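Local coordinates for GTPase-activating protein BEM3 (Saccharomyces cerevisiae S288C, PDB 6FSF) that activates GTP hydrolysis by CDC42 and, less efficiently, RHO1, and binds phosphatidylinositol 3-phosphate, here as its tandem PX-PH part, at residues A[204-208]-A[233-237]. Numbering follows the deposited sequence.
Sequences RNGFL and RELWL
R233 reaches from the helix across N205 and bonds to the backbone of G206. The contact belongs to the PH domain, where the C-terminal helix 230-240 caps one open end of the strongly bent beta-barrel. Strand 206-208 and helix 233-237 run at 29° to each other, with axes 9.9 Å apart at closest approach.

The tight part is the arginine lying on the N205 backbone. CG of R233 is anti to the backbone N, and the chain bends at chi3 (69°). This lays the side chain along the backbone of N205, with R233 CD 3.4 Å from N205 C. One face of the guanidinium lies over N205 CA, which sits off-centre, toward the rim. R233 NH1 then donates to G206 O at 2.9 Å, and the acceptor lies in the guanidinium plane. I193 O on strand 188-193 is a second acceptor for NH1, so two backbone carbonyls fix the rotation of the guanidinium. N205 itself faces the PX part of the chain: its ND2 bonds to D94 OD1 of helix 90-107.

The looser part is apolar. F207 is directed toward the helix from its CB, and CD1 makes the closest ring contacts. CD2 of L237 sits over one ring face, off-centre, 4.0 Å from F207 CD1. R233 CG meets the same ring at its edge. W236 CB is more distant, 4.5 Å from F207 CZ, and the indole leads away from the strand to a cation-pi contact with K141. On the outer side of the helix, E234 and L235 are exposed and do not touch the strand.

The bond from R233 NH1 to G206 O is moderately bent, with an N-H...O angle of 150°.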
loop_
_atom_site.group_PDB
_atom_site.type_symbol
_atom_site.label_atom_id
_atom_site.label_comp_id
_atom_site.label_asym_id
_atom_site.label_seq_id
_atom_site.Cartn_x
_atom_site.Cartn_y
_atom_site.Cartn_z
ATOM N N ARG A 204 13.130 5.336 -5.432
ATOM C CA ARG A 204 12.775 5.986 -4.182
ATOM C C ARG A 204 12.666 4.921 -3.103
ATOM O O ARG A 204 12.162 3.824 -3.360
ATOM C CB ARG A 204 11.467 6.769 -4.308
ATOM C CG ARG A 204 11.144 7.626 -3.107
ATOM C CD ARG A 204 10.111 8.677 -3.455
ATOM N NE ARG A 204 9.922 9.626 -2.364
ATOM C CZ ARG A 204 10.794 10.577 -2.047
ATOM N NH1 ARG A 204 11.922 10.699 -2.735
ATOM N NH2 ARG A 204 10.542 11.401 -1.040
ATOM N N ASN A 205 13.140 5.255 -1.901
ATOM C CA ASN A 205 13.209 4.303 -0.791
ATOM C C ASN A 205 13.960 3.044 -1.213
ATOM O O ASN A 205 13.605 1.926 -0.838
ATOM C CB ASN A 205 11.811 3.948 -0.279
ATOM C CG ASN A 205 10.983 5.170 0.052
ATOM O OD1 ASN A 205 11.495 6.165 0.569
ATOM N ND2 ASN A 205 9.693 5.105 -0.246
ATOM N N GLY A 206 15.009 3.229 -2.012
ATOM C CA GLY A 206 15.658 2.104 -2.651
ATOM C C GLY A 206 17.044 1.772 -2.140
ATOM O O GLY A 206 17.704 2.595 -1.498
ATOM N N PHE A 207 17.486 0.550 -2.427
ATOM C CA PHE A 207 18.821 0.093 -2.077
ATOM C C PHE A 207 19.260 -0.946 -3.099
ATOM O O PHE A 207 18.443 -1.510 -3.831
ATOM C CB PHE A 207 18.872 -0.477 -0.655
ATOM C CG PHE A 207 17.738 -1.409 -0.332
ATOM C CD1 PHE A 207 16.615 -0.948 0.337
ATOM C CD2 PHE A 207 17.797 -2.745 -0.692
ATOM C CE1 PHE A 207 15.571 -1.802 0.637
ATOM C CE2 PHE A 207 16.756 -3.604 -0.394
ATOM C CZ PHE A 207 15.642 -3.132 0.271
ATOM N N LEU A 208 20.567 -1.193 -3.142
ATOM C CA LEU A 208 21.168 -2.100 -4.111
ATOM C C LEU A 208 21.798 -3.282 -3.390
ATOM O O LEU A 208 22.559 -3.099 -2.435
ATOM C CB LEU A 208 22.223 -1.380 -4.956
ATOM C CG LEU A 208 23.120 -2.269 -5.822
ATOM C CD1 LEU A 208 22.281 -3.076 -6.800
ATOM C CD2 LEU A 208 24.163 -1.441 -6.557
ATOM N N ARG A 233 12.015 0.962 4.287
ATOM C CA ARG A 233 13.428 0.805 3.958
ATOM C C ARG A 233 14.274 0.714 5.221
ATOM O O ARG A 233 15.203 -0.097 5.292
ATOM C CB ARG A 233 13.911 1.954 3.071
ATOM C CG ARG A 233 15.406 1.884 2.768
ATOM C CD ARG A 233 15.821 2.790 1.620
ATOM N NE ARG A 233 15.715 4.206 1.958
ATOM C CZ ARG A 233 16.191 5.189 1.201
ATOM N NH1 ARG A 233 16.810 4.912 0.061
ATOM N NH2 ARG A 233 16.050 6.451 1.583
ATOM N N GLU A 234 13.961 1.532 6.230
ATOM C CA GLU A 234 14.653 1.426 7.512
ATOM C C GLU A 234 14.479 0.037 8.111
ATOM O O GLU A 234 15.451 -0.588 8.554
ATOM C CB GLU A 234 14.137 2.489 8.484
ATOM C CG GLU A 234 14.606 3.906 8.204
ATOM C CD GLU A 234 14.162 4.880 9.280
ATOM O OE1 GLU A 234 14.227 4.520 10.475
ATOM O OE2 GLU A 234 13.735 6.003 8.933
ATOM N N LEU A 235 13.243 -0.466 8.131
ATOM C CA LEU A 235 12.982 -1.768 8.737
ATOM C C LEU A 235 13.690 -2.884 7.980
ATOM O O LEU A 235 14.205 -3.828 8.592
ATOM C CB LEU A 235 11.477 -2.031 8.796
ATOM C CG LEU A 235 10.619 -1.066 9.621
ATOM C CD1 LEU A 235 9.207 -1.612 9.787
ATOM C CD2 LEU A 235 11.260 -0.794 10.974
ATOM N N TRP A 236 13.730 -2.793 6.649
ATOM C CA TRP A 236 14.349 -3.853 5.858
ATOM C C TRP A 236 15.860 -3.878 6.043
ATOM O O TRP A 236 16.461 -4.957 6.122
ATOM C CB TRP A 236 13.990 -3.688 4.382
ATOM C CG TRP A 236 12.801 -4.496 3.967
ATOM C CD1 TRP A 236 11.519 -4.054 3.808
ATOM C CD2 TRP A 236 12.782 -5.896 3.664
ATOM N NE1 TRP A 236 10.705 -5.091 3.421
ATOM C CE2 TRP A 236 11.457 -6.233 3.326
ATOM C CE3 TRP A 236 13.760 -6.895 3.644
ATOM C CZ2 TRP A 236 11.084 -7.528 2.971
ATOM C CZ3 TRP A 236 13.388 -8.179 3.293
ATOM C CH2 TRP A 236 12.062 -8.484 2.961
ATOM N N LEU A 237 16.492 -2.704 6.114
ATOM C CA LEU A 237 17.939 -2.659 6.299
ATOM C C LEU A 237 18.343 -3.248 7.644
ATOM O O LEU A 237 19.378 -3.917 7.750
ATOM C CB LEU A 237 18.446 -1.221 6.168
ATOM C CG LEU A 237 18.259 -0.542 4.808
ATOM C CD1 LEU A 237 18.973 0.798 4.765
ATOM C CD2 LEU A 237 18.726 -1.445 3.674
#